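Local coordinates for isoaspartyl dipeptidase (Fervidobacterium islandicum, PDB 7CDH), which is a zinc-dependent M38 metallopeptidase that probably hydrolyses isoaspartyl (beta-aspartyl) dipeptides, consistent with a role in the repair of damaged proteins, at residues 59-64 with 154-159; 107-112 with 123-128; 115-120 with 148-153; 135-138 with 143-146. All coordinates share one frame; numbering follows the deposited sequence.

Contact 1: 59-64 with 154-159; sequences DPHVHI and VGEIAI. With ZN (zinc ion), chain L; ZN (zinc ion), chain K.
His61 and His63 meet Glu156 through a metal: this is a buried, zinc-bridged contact between the chain just beyond strand 51-59 and the barrel strand 151-159. One zinc is held by His61 NE2 at 2.1 Å, His63 NE2 at 2.3 Å and Glu156 OE2 at 2.0 Å, with Asp285 as its fourth protein ligand. The other oxygen of the same carboxylate, Glu156 OE1, lies 2.2 Å from the second zinc, which His195 and His224 complete. Glu156 thus spans two ions that sit 3.2 Å apart, ZN to ZN. The ring nitrogens and the carboxylate oxygen come close to each other because they share the metal, and are not hydrogen-bonded. This is the binuclear centre of the amidohydrolase TIM barrel, with the His-X-His pair after the first barrel strand; a glutamate bridges the ions here, where a carboxylated lysine does so in many relatives, the Escherichia coli isoaspartyl dipeptidase among them. The two imidazoles present themselves differently. His63 lies nearly flat with the carboxylate, the planes 23° apart, and OE2 stands at its ring edge, whereas the His61 ring is turned 82° from that plane. In Glu156 a first torsion of 44° sets CG between the backbone N and the carbonyl carbon, and the chain then runs extended to both ions, following a cis peptide. Second-shell acceptors fix the ring rotations: His61 ND1 bonds to Asn193 OD1, and His63 ND1 to the carbonyl of Cys96.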
# COMPACT_ATOMS: atom_id res chain seq x y z
N ASP A 59 29.79 -21.10 -15.22
CA ASP A 59 28.51 -21.26 -15.96
C ASP A 59 27.65 -20.04 -15.62
O ASP A 59 27.10 -19.96 -14.54
CB ASP A 59 27.86 -22.59 -15.59
CG ASP A 59 26.70 -23.00 -16.47
OD1 ASP A 59 26.22 -22.14 -17.27
OD2 ASP A 59 26.26 -24.19 -16.35
N PRO A 60 27.55 -19.02 -16.49
CA PRO A 60 26.83 -17.79 -16.13
C PRO A 60 25.30 -17.80 -16.27
O PRO A 60 24.67 -16.76 -16.22
CB PRO A 60 27.42 -16.82 -17.16
CG PRO A 60 27.52 -17.70 -18.40
CD PRO A 60 28.08 -19.00 -17.87
N HIS A 61 24.71 -18.96 -16.48
CA HIS A 61 23.24 -19.08 -16.65
C HIS A 61 22.73 -20.48 -16.23
O HIS A 61 22.70 -21.38 -17.09
CB HIS A 61 22.89 -18.72 -18.09
CG HIS A 61 21.43 -18.71 -18.32
ND1 HIS A 61 20.71 -17.54 -18.28
CD2 HIS A 61 20.56 -19.70 -18.54
CE1 HIS A 61 19.45 -17.83 -18.51
NE2 HIS A 61 19.32 -19.14 -18.63
N VAL A 62 22.37 -20.63 -14.95
CA VAL A 62 21.84 -21.90 -14.35
C VAL A 62 20.56 -21.63 -13.54
O VAL A 62 20.53 -20.72 -12.72
CB VAL A 62 22.89 -22.58 -13.48
CG1 VAL A 62 22.38 -23.88 -12.91
CG2 VAL A 62 24.16 -22.81 -14.27
N HIS A 63 19.52 -22.40 -13.78
CA HIS A 63 18.28 -22.36 -12.98
C HIS A 63 18.53 -23.18 -11.74
O HIS A 63 18.00 -24.24 -11.70
CB HIS A 63 17.09 -22.80 -13.81
CG HIS A 63 16.84 -21.85 -14.93
ND1 HIS A 63 16.33 -20.61 -14.73
CD2 HIS A 63 17.09 -21.94 -16.25
CE1 HIS A 63 16.22 -19.97 -15.89
NE2 HIS A 63 16.68 -20.76 -16.85
N ILE A 64 19.33 -22.68 -10.80
CA ILE A 64 19.77 -23.45 -9.61
C ILE A 64 18.57 -23.94 -8.76
O ILE A 64 18.73 -25.00 -8.07
CB ILE A 64 20.77 -22.63 -8.78
CG1 ILE A 64 20.20 -21.35 -8.18
CG2 ILE A 64 22.00 -22.36 -9.61
CD1 ILE A 64 21.22 -20.61 -7.27
N VAL A 154 19.91 -8.19 -13.53
CA VAL A 154 18.49 -8.56 -13.71
C VAL A 154 18.44 -9.50 -14.90
O VAL A 154 19.21 -9.31 -15.83
CB VAL A 154 17.61 -7.33 -13.94
CG1 VAL A 154 17.98 -6.61 -15.23
CG2 VAL A 154 16.12 -7.71 -13.92
N GLY A 155 17.60 -10.51 -14.83
CA GLY A 155 17.55 -11.57 -15.82
C GLY A 155 16.73 -12.75 -15.31
O GLY A 155 16.44 -12.80 -14.13
N GLU A 156 16.35 -13.64 -16.24
CA GLU A 156 16.60 -13.40 -17.65
C GLU A 156 15.33 -12.78 -18.26
O GLU A 156 14.30 -13.44 -18.29
CB GLU A 156 17.09 -14.65 -18.37
CG GLU A 156 16.34 -15.91 -18.02
CD GLU A 156 16.55 -17.13 -18.90
OE1 GLU A 156 16.91 -17.01 -20.13
OE2 GLU A 156 16.41 -18.23 -18.32
N ILE A 157 15.41 -11.54 -18.72
CA ILE A 157 14.28 -10.79 -19.33
C ILE A 157 14.04 -11.35 -20.72
O ILE A 157 14.97 -11.40 -21.50
CB ILE A 157 14.63 -9.30 -19.35
CG1 ILE A 157 14.77 -8.78 -17.93
CG2 ILE A 157 13.61 -8.52 -20.16
CD1 ILE A 157 15.17 -7.33 -17.88
N ALA A 158 12.84 -11.81 -21.01
CA ALA A 158 12.48 -12.39 -22.31
C ALA A 158 12.15 -11.27 -23.28
O ALA A 158 11.36 -10.38 -22.93
CB ALA A 158 11.33 -13.36 -22.19
N ILE A 159 12.74 -11.35 -24.46
CA ILE A 159 12.40 -10.52 -25.66
C ILE A 159 12.27 -11.48 -26.83
O ILE A 159 12.91 -12.54 -26.80
CB ILE A 159 13.49 -9.47 -25.89
CG1 ILE A 159 14.88 -10.12 -25.93
CG2 ILE A 159 13.41 -8.40 -24.81
CD1 ILE A 159 15.96 -9.27 -26.52
ZN ZN L . 17.39 -19.93 -18.91
ZN ZN K . 16.23 -18.58 -21.59

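Contact 2: 107-112 with 123-128; sequences ENLYAK and TFIYTG
Leu109 enters from the helix and drives its branched end against Ile125 and the backbone beyond it. Its CD2 rests 3.8 Å from Ile125 CB and also lies over the strand backbone, 3.3 Å from Tyr126 O, while CG sits 3.9 Å from Ile125 CG2; the two aliphatic chains run alongside each other, pointing opposite ways. The first torsion, 174°, sets CG trans to the backbone N of Leu109, which brings CD2 to the strand while CD1 packs on Ile64. An alanine here would remove CG and both methyls, and is likely to leave Ile125 CB and CG2 without their neighbour from Leu109 and open a gap beside Tyr126 O. Helix 106-118 and strand 122-127 are the last two elements of a beta-alpha-beta crossover of the TIM barrel, begun by strand 90-95, and their segment axes run antiparallel at 171° and 8.8 Å. Next along the helix, Tyr110 receives Ile125 CD1 at its base: the methyl is 4.1 Å from Tyr110 CA and 4.2 Å from Tyr110 CB, near the plane of the ring and at its edge. The Ile125 side chain also touches Phe137, from the loop before helix 141-147. The Tyr110 ring continues toward the third subunit, where it packs on Val146 of that chain.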
# COMPACT_ATOMS: atom_id res chain seq x y z
N GLU A 107 13.61 -15.42 -3.11
CA GLU A 107 14.21 -15.64 -1.76
C GLU A 107 14.73 -17.09 -1.73
O GLU A 107 15.79 -17.36 -1.12
CB GLU A 107 13.21 -15.37 -0.64
CG GLU A 107 12.76 -13.93 -0.54
CD GLU A 107 11.68 -13.48 -1.53
OE1 GLU A 107 11.20 -14.32 -2.36
OE2 GLU A 107 11.36 -12.26 -1.49
N ASN A 108 14.03 -17.97 -2.41
CA ASN A 108 14.47 -19.38 -2.61
C ASN A 108 15.74 -19.40 -3.47
O ASN A 108 16.62 -20.23 -3.18
CB ASN A 108 13.33 -20.19 -3.21
CG ASN A 108 13.64 -21.65 -3.42
OD1 ASN A 108 13.46 -22.14 -4.54
ND2 ASN A 108 13.99 -22.34 -2.35
N LEU A 109 15.82 -18.55 -4.51
CA LEU A 109 16.99 -18.47 -5.40
C LEU A 109 18.22 -18.09 -4.59
O LEU A 109 19.28 -18.68 -4.79
CB LEU A 109 16.71 -17.45 -6.49
CG LEU A 109 17.91 -17.17 -7.38
CD1 LEU A 109 18.25 -18.41 -8.17
CD2 LEU A 109 17.63 -16.00 -8.31
N TYR A 110 18.06 -17.13 -3.70
CA TYR A 110 19.11 -16.62 -2.79
C TYR A 110 19.53 -17.76 -1.85
O TYR A 110 20.74 -17.99 -1.65
CB TYR A 110 18.55 -15.41 -2.04
CG TYR A 110 19.48 -14.84 -1.00
CD1 TYR A 110 20.43 -13.92 -1.37
CD2 TYR A 110 19.41 -15.19 0.34
CE1 TYR A 110 21.33 -13.38 -0.46
CE2 TYR A 110 20.28 -14.65 1.27
CZ TYR A 110 21.26 -13.75 0.86
OH TYR A 110 22.16 -13.15 1.70
N ALA A 111 18.55 -18.39 -1.21
CA ALA A 111 18.76 -19.46 -0.20
C ALA A 111 19.56 -20.60 -0.85
O ALA A 111 20.55 -21.02 -0.26
CB ALA A 111 17.45 -19.95 0.39
N LYS A 112 19.11 -21.07 -2.03
CA LYS A 112 19.82 -22.09 -2.84
C LYS A 112 21.25 -21.62 -3.16
O LYS A 112 22.17 -22.40 -2.89
CB LYS A 112 19.08 -22.39 -4.13
CG LYS A 112 19.72 -23.48 -4.98
CD LYS A 112 20.08 -24.72 -4.21
CE LYS A 112 20.11 -25.95 -5.09
NZ LYS A 112 20.59 -27.15 -4.35
N THR A 123 28.75 -18.61 -6.04
CA THR A 123 27.39 -18.37 -6.59
C THR A 123 27.09 -16.88 -6.63
O THR A 123 27.45 -16.17 -5.68
CB THR A 123 26.32 -19.04 -5.73
OG1 THR A 123 26.39 -18.45 -4.42
CG2 THR A 123 26.57 -20.52 -5.62
N PHE A 124 26.36 -16.48 -7.66
CA PHE A 124 25.78 -15.13 -7.80
C PHE A 124 24.40 -15.33 -8.39
O PHE A 124 24.12 -16.40 -8.95
CB PHE A 124 26.66 -14.22 -8.67
CG PHE A 124 28.09 -14.20 -8.22
CD1 PHE A 124 28.98 -15.17 -8.65
CD2 PHE A 124 28.53 -13.28 -7.28
CE1 PHE A 124 30.26 -15.23 -8.14
CE2 PHE A 124 29.84 -13.28 -6.85
CZ PHE A 124 30.70 -14.27 -7.25
N ILE A 125 23.55 -14.34 -8.25
CA ILE A 125 22.17 -14.47 -8.76
C ILE A 125 21.85 -13.20 -9.52
O ILE A 125 22.47 -12.18 -9.27
CB ILE A 125 21.20 -14.78 -7.60
CG1 ILE A 125 21.06 -13.62 -6.62
CG2 ILE A 125 21.64 -16.05 -6.87
CD1 ILE A 125 19.93 -13.79 -5.67
N TYR A 126 20.88 -13.30 -10.40
CA TYR A 126 20.08 -12.18 -10.91
C TYR A 126 18.85 -11.99 -10.02
O TYR A 126 18.37 -12.94 -9.42
CB TYR A 126 19.61 -12.50 -12.32
CG TYR A 126 20.70 -12.68 -13.35
CD1 TYR A 126 21.19 -11.60 -14.03
CD2 TYR A 126 21.19 -13.92 -13.69
CE1 TYR A 126 22.14 -11.74 -15.03
CE2 TYR A 126 22.13 -14.09 -14.68
CZ TYR A 126 22.60 -12.99 -15.36
OH TYR A 126 23.52 -13.10 -16.35
N THR A 127 18.34 -10.77 -10.01
CA THR A 127 16.97 -10.44 -9.58
C THR A 127 16.12 -10.46 -10.84
O THR A 127 16.68 -10.70 -11.92
CB THR A 127 16.91 -9.12 -8.83
OG1 THR A 127 15.53 -9.06 -8.52
CG2 THR A 127 17.32 -7.89 -9.62
N GLY A 128 14.82 -10.27 -10.71
CA GLY A 128 13.89 -10.38 -11.86
C GLY A 128 13.70 -11.81 -12.32
O GLY A 128 14.16 -12.74 -11.63

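Contact 3: 115-120 with 148-153; sequences SLESEG and IDKVIG
Glu117, in the last turn of helix 106-118, reaches across to Lys150, in the type I turn that leads into strand 151-159, and a salt bridge between their ends makes the whole contact. Glu117 CB already lies 4.1 Å from Lys150 NZ, and the side chain also brushes Thr123. Its CG is placed opposite the backbone N by a first torsion of 173°, and stays at 4.1 Å from the same Lys150 NZ. From there the chain runs extended, and CD closes to 3.4 Å from Lys150 NZ. OE1 makes the bond itself, 2.7 Å from Lys150 NZ, whereas OE2 is turned off and remains 4.0 Å from that nitrogen. The ammonium does not approach in the carboxylate plane: it stands above it, 71° out, so that one oxygen is met from its face. Lys150 arrives as a long chain with a single bend at its last torsion, -66°, where CE turns NZ aside; its shaft passes Ala113 and Lys114 of the helix. NZ has a second partner in Thr123 OG1, and the two together probably offset the charge of this largely buried lysine. A glutamine in place of Glu117 would take away the negative charge, and would probably leave the buried ammonium with the threonine hydroxyl but without its ion pair. The helix closes just beyond in a Schellman motif, with Gly120 at positive phi bonding back to Leu116 (weakly) and Glu117, at the turn where a TIM-barrel helix hands over to its next strand.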
# COMPACT_ATOMS: atom_id res chain seq x y z
N SER A 115 23.33 -22.05 -0.08
CA SER A 115 23.64 -23.43 0.34
C SER A 115 24.68 -24.04 -0.61
O SER A 115 25.57 -24.76 -0.11
CB SER A 115 22.42 -24.28 0.52
OG SER A 115 21.79 -24.51 -0.70
N LEU A 116 24.56 -23.81 -1.92
CA LEU A 116 25.63 -24.19 -2.88
C LEU A 116 26.95 -23.57 -2.39
O LEU A 116 27.93 -24.26 -2.36
CB LEU A 116 25.27 -23.73 -4.28
CG LEU A 116 24.07 -24.45 -4.90
CD1 LEU A 116 23.70 -23.85 -6.25
CD2 LEU A 116 24.35 -25.91 -5.04
N GLU A 117 26.95 -22.35 -1.88
CA GLU A 117 28.23 -21.70 -1.51
C GLU A 117 28.81 -22.40 -0.27
O GLU A 117 30.04 -22.48 -0.14
CB GLU A 117 28.02 -20.20 -1.32
CG GLU A 117 29.24 -19.47 -0.78
CD GLU A 117 29.04 -18.04 -0.31
OE1 GLU A 117 27.86 -17.57 -0.22
OE2 GLU A 117 30.06 -17.39 -0.00
N SER A 118 27.96 -22.84 0.64
CA SER A 118 28.36 -23.50 1.91
C SER A 118 29.09 -24.80 1.60
O SER A 118 29.99 -25.14 2.36
CB SER A 118 27.19 -23.78 2.79
OG SER A 118 26.92 -22.63 3.53
N GLU A 119 28.64 -25.51 0.58
CA GLU A 119 29.14 -26.83 0.17
C GLU A 119 30.41 -26.65 -0.68
O GLU A 119 30.99 -27.65 -1.04
CB GLU A 119 28.03 -27.56 -0.58
CG GLU A 119 26.81 -27.86 0.27
CD GLU A 119 26.80 -29.25 0.88
OE1 GLU A 119 25.93 -30.07 0.48
OE2 GLU A 119 27.69 -29.53 1.73
N GLY A 120 30.79 -25.41 -1.01
CA GLY A 120 32.10 -25.04 -1.56
C GLY A 120 32.03 -24.41 -2.95
O GLY A 120 33.09 -24.06 -3.48
N ILE A 148 21.83 -6.42 -1.70
CA ILE A 148 22.05 -7.90 -1.67
C ILE A 148 23.35 -8.27 -2.40
O ILE A 148 23.39 -8.22 -3.63
CB ILE A 148 20.84 -8.57 -2.32
CG1 ILE A 148 19.56 -8.18 -1.58
CG2 ILE A 148 21.02 -10.06 -2.38
CD1 ILE A 148 18.34 -8.44 -2.39
N ASP A 149 24.38 -8.66 -1.65
CA ASP A 149 25.73 -8.98 -2.16
C ASP A 149 25.62 -9.81 -3.45
O ASP A 149 26.15 -9.37 -4.45
CB ASP A 149 26.61 -9.55 -1.03
CG ASP A 149 27.47 -8.48 -0.36
OD1 ASP A 149 27.92 -7.55 -1.08
OD2 ASP A 149 27.68 -8.54 0.89
N LYS A 150 24.91 -10.93 -3.46
CA LYS A 150 25.00 -11.89 -4.59
C LYS A 150 24.29 -11.37 -5.85
O LYS A 150 24.52 -11.96 -6.91
CB LYS A 150 24.43 -13.25 -4.17
CG LYS A 150 25.36 -14.08 -3.30
CD LYS A 150 24.94 -15.52 -3.17
CE LYS A 150 25.76 -16.27 -2.16
NZ LYS A 150 27.17 -16.39 -2.59
N VAL A 151 23.38 -10.39 -5.77
CA VAL A 151 22.64 -9.93 -6.98
C VAL A 151 23.64 -9.20 -7.92
O VAL A 151 24.27 -8.21 -7.46
CB VAL A 151 21.45 -9.04 -6.59
CG1 VAL A 151 20.81 -8.39 -7.80
CG2 VAL A 151 20.42 -9.83 -5.82
N ILE A 152 23.85 -9.69 -9.15
CA ILE A 152 24.85 -9.09 -10.08
C ILE A 152 24.16 -8.49 -11.31
O ILE A 152 24.86 -8.02 -12.21
CB ILE A 152 25.98 -10.08 -10.47
CG1 ILE A 152 25.48 -11.43 -10.97
CG2 ILE A 152 26.90 -10.25 -9.28
CD1 ILE A 152 24.37 -11.36 -11.98
N GLY A 153 22.83 -8.46 -11.32
CA GLY A 153 22.08 -8.05 -12.51
C GLY A 153 20.62 -8.44 -12.44
O GLY A 153 20.17 -8.88 -11.39

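Contact 4: 135-138 with 143-146; sequences VTFT and RDIV
Asp144 OD1 is gripped twice by Thr138, by the hydroxyl OG1 at 2.6 Å and, weakly, by the backbone N at 3.0 Å. The other oxygen, Asp144 OD2, accepts the backbone N-H of Phe137 at 2.9 Å, nearly straight, the N-H...O angle 158°, and is also bonded to Thr127 OG1 of the preceding strand. In this connection of the TIM barrel, a carboxylate on helix 141-147 clamps two successive amides of the loop that leads into that helix. The approaches differ: Phe137 N comes from the syn side of the carboxylate, 26° out of its plane, whereas Thr138 OG1 lies nearly along the C-O axis of OD1. A first torsion of 69° sets OG1 of Thr138 between its own backbone N and carbonyl carbon, on the side from which hydroxyl and amide can both address one oxygen. With both oxygens held, the carboxylate is fixed against rotation. Other side chains close round it. Phe137 turns its ring edge to the carboxylate, its ring plane steeply inclined to that group, with CD1 3.5 Å from Asp144 OD2. Thr136 crosses the Asp144 side chain at about a right angle, its own hydroxyl engaged by the N-H of Gly139. Arg143 passes Thr138 with its CB alongside the threonine hydroxyl and carries NH2 outward to a salt bridge with Glu107 OE2 of the third subunit.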
# COMPACT_ATOMS: atom_id res chain seq x y z
N VAL A 135 10.13 -9.08 -11.06
CA VAL A 135 9.99 -9.42 -9.61
C VAL A 135 11.26 -8.90 -8.94
O VAL A 135 12.31 -8.90 -9.59
CB VAL A 135 9.86 -10.94 -9.38
CG1 VAL A 135 8.53 -11.47 -9.86
CG2 VAL A 135 11.03 -11.73 -10.01
N THR A 136 11.18 -8.52 -7.67
CA THR A 136 12.30 -7.91 -6.93
C THR A 136 12.23 -8.45 -5.51
O THR A 136 11.19 -8.98 -5.16
CB THR A 136 12.28 -6.38 -7.04
OG1 THR A 136 11.20 -5.88 -6.24
CG2 THR A 136 12.10 -5.90 -8.46
N PHE A 137 13.34 -8.41 -4.79
CA PHE A 137 13.42 -8.72 -3.35
C PHE A 137 12.84 -7.58 -2.51
O PHE A 137 12.30 -7.88 -1.47
CB PHE A 137 14.88 -8.89 -2.93
CG PHE A 137 15.56 -10.11 -3.45
CD1 PHE A 137 16.26 -10.08 -4.66
CD2 PHE A 137 15.53 -11.29 -2.74
CE1 PHE A 137 16.92 -11.21 -5.13
CE2 PHE A 137 16.22 -12.41 -3.20
CZ PHE A 137 16.93 -12.37 -4.38
N THR A 138 13.02 -6.33 -2.94
CA THR A 138 12.88 -5.09 -2.12
C THR A 138 11.99 -4.05 -2.81
O THR A 138 11.93 -2.95 -2.31
CB THR A 138 14.24 -4.43 -1.87
OG1 THR A 138 14.60 -3.95 -3.17
CG2 THR A 138 15.32 -5.33 -1.30
N ARG A 143 17.54 -1.19 -5.80
CA ARG A 143 17.74 -1.52 -4.37
C ARG A 143 18.24 -2.96 -4.22
O ARG A 143 19.08 -3.16 -3.34
CB ARG A 143 16.47 -1.36 -3.54
CG ARG A 143 16.07 0.08 -3.32
CD ARG A 143 14.71 0.11 -2.65
NE ARG A 143 14.90 -0.38 -1.31
CZ ARG A 143 15.35 0.39 -0.33
NH1 ARG A 143 15.62 1.67 -0.60
NH2 ARG A 143 15.54 -0.13 0.89
N ASP A 144 17.76 -3.90 -5.04
CA ASP A 144 18.18 -5.32 -4.99
C ASP A 144 19.70 -5.42 -5.17
O ASP A 144 20.37 -6.02 -4.32
CB ASP A 144 17.44 -6.17 -6.01
CG ASP A 144 15.99 -6.45 -5.68
OD1 ASP A 144 15.50 -5.95 -4.63
OD2 ASP A 144 15.35 -7.20 -6.49
N ILE A 145 20.23 -4.80 -6.21
CA ILE A 145 21.68 -4.91 -6.53
C ILE A 145 22.49 -4.10 -5.51
O ILE A 145 23.57 -4.49 -5.19
CB ILE A 145 21.96 -4.53 -7.99
CG1 ILE A 145 23.39 -4.90 -8.40
CG2 ILE A 145 21.63 -3.06 -8.24
CD1 ILE A 145 23.65 -4.89 -9.90
N VAL A 146 21.96 -3.03 -4.93
CA VAL A 146 22.77 -2.25 -3.96
C VAL A 146 22.80 -3.04 -2.64
O VAL A 146 23.91 -3.26 -2.14
CB VAL A 146 22.28 -0.79 -3.86
CG1 VAL A 146 22.92 0.01 -2.74
CG2 VAL A 146 22.49 -0.06 -5.16

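How the contacts relate
Contact 1 holds the zinc pair, and contacts 2, 3 and 4 lie within the chain loop that it closes. Contacts 2 and 3 both use helix 106-118, and their centres are 7 Å apart; strands 122-127 and 151-159 pair between them, Ile125 N reaching Lys150 O at 2.9 Å. The same pairing runs on to contact 1, where Gly155 N lies 3.1 Å from Thr127 O, next to Glu156. Phe137 of contact 4 packs on both Ile125 and Ile148, its CZ 3.6 Å from Ile125 CD1. Contact 4 does not touch contact 1, their nearest atoms being about 6 Å apart. Contacts 2, 3 and 4 all border the third subunit, whereas contact 1 remains internal.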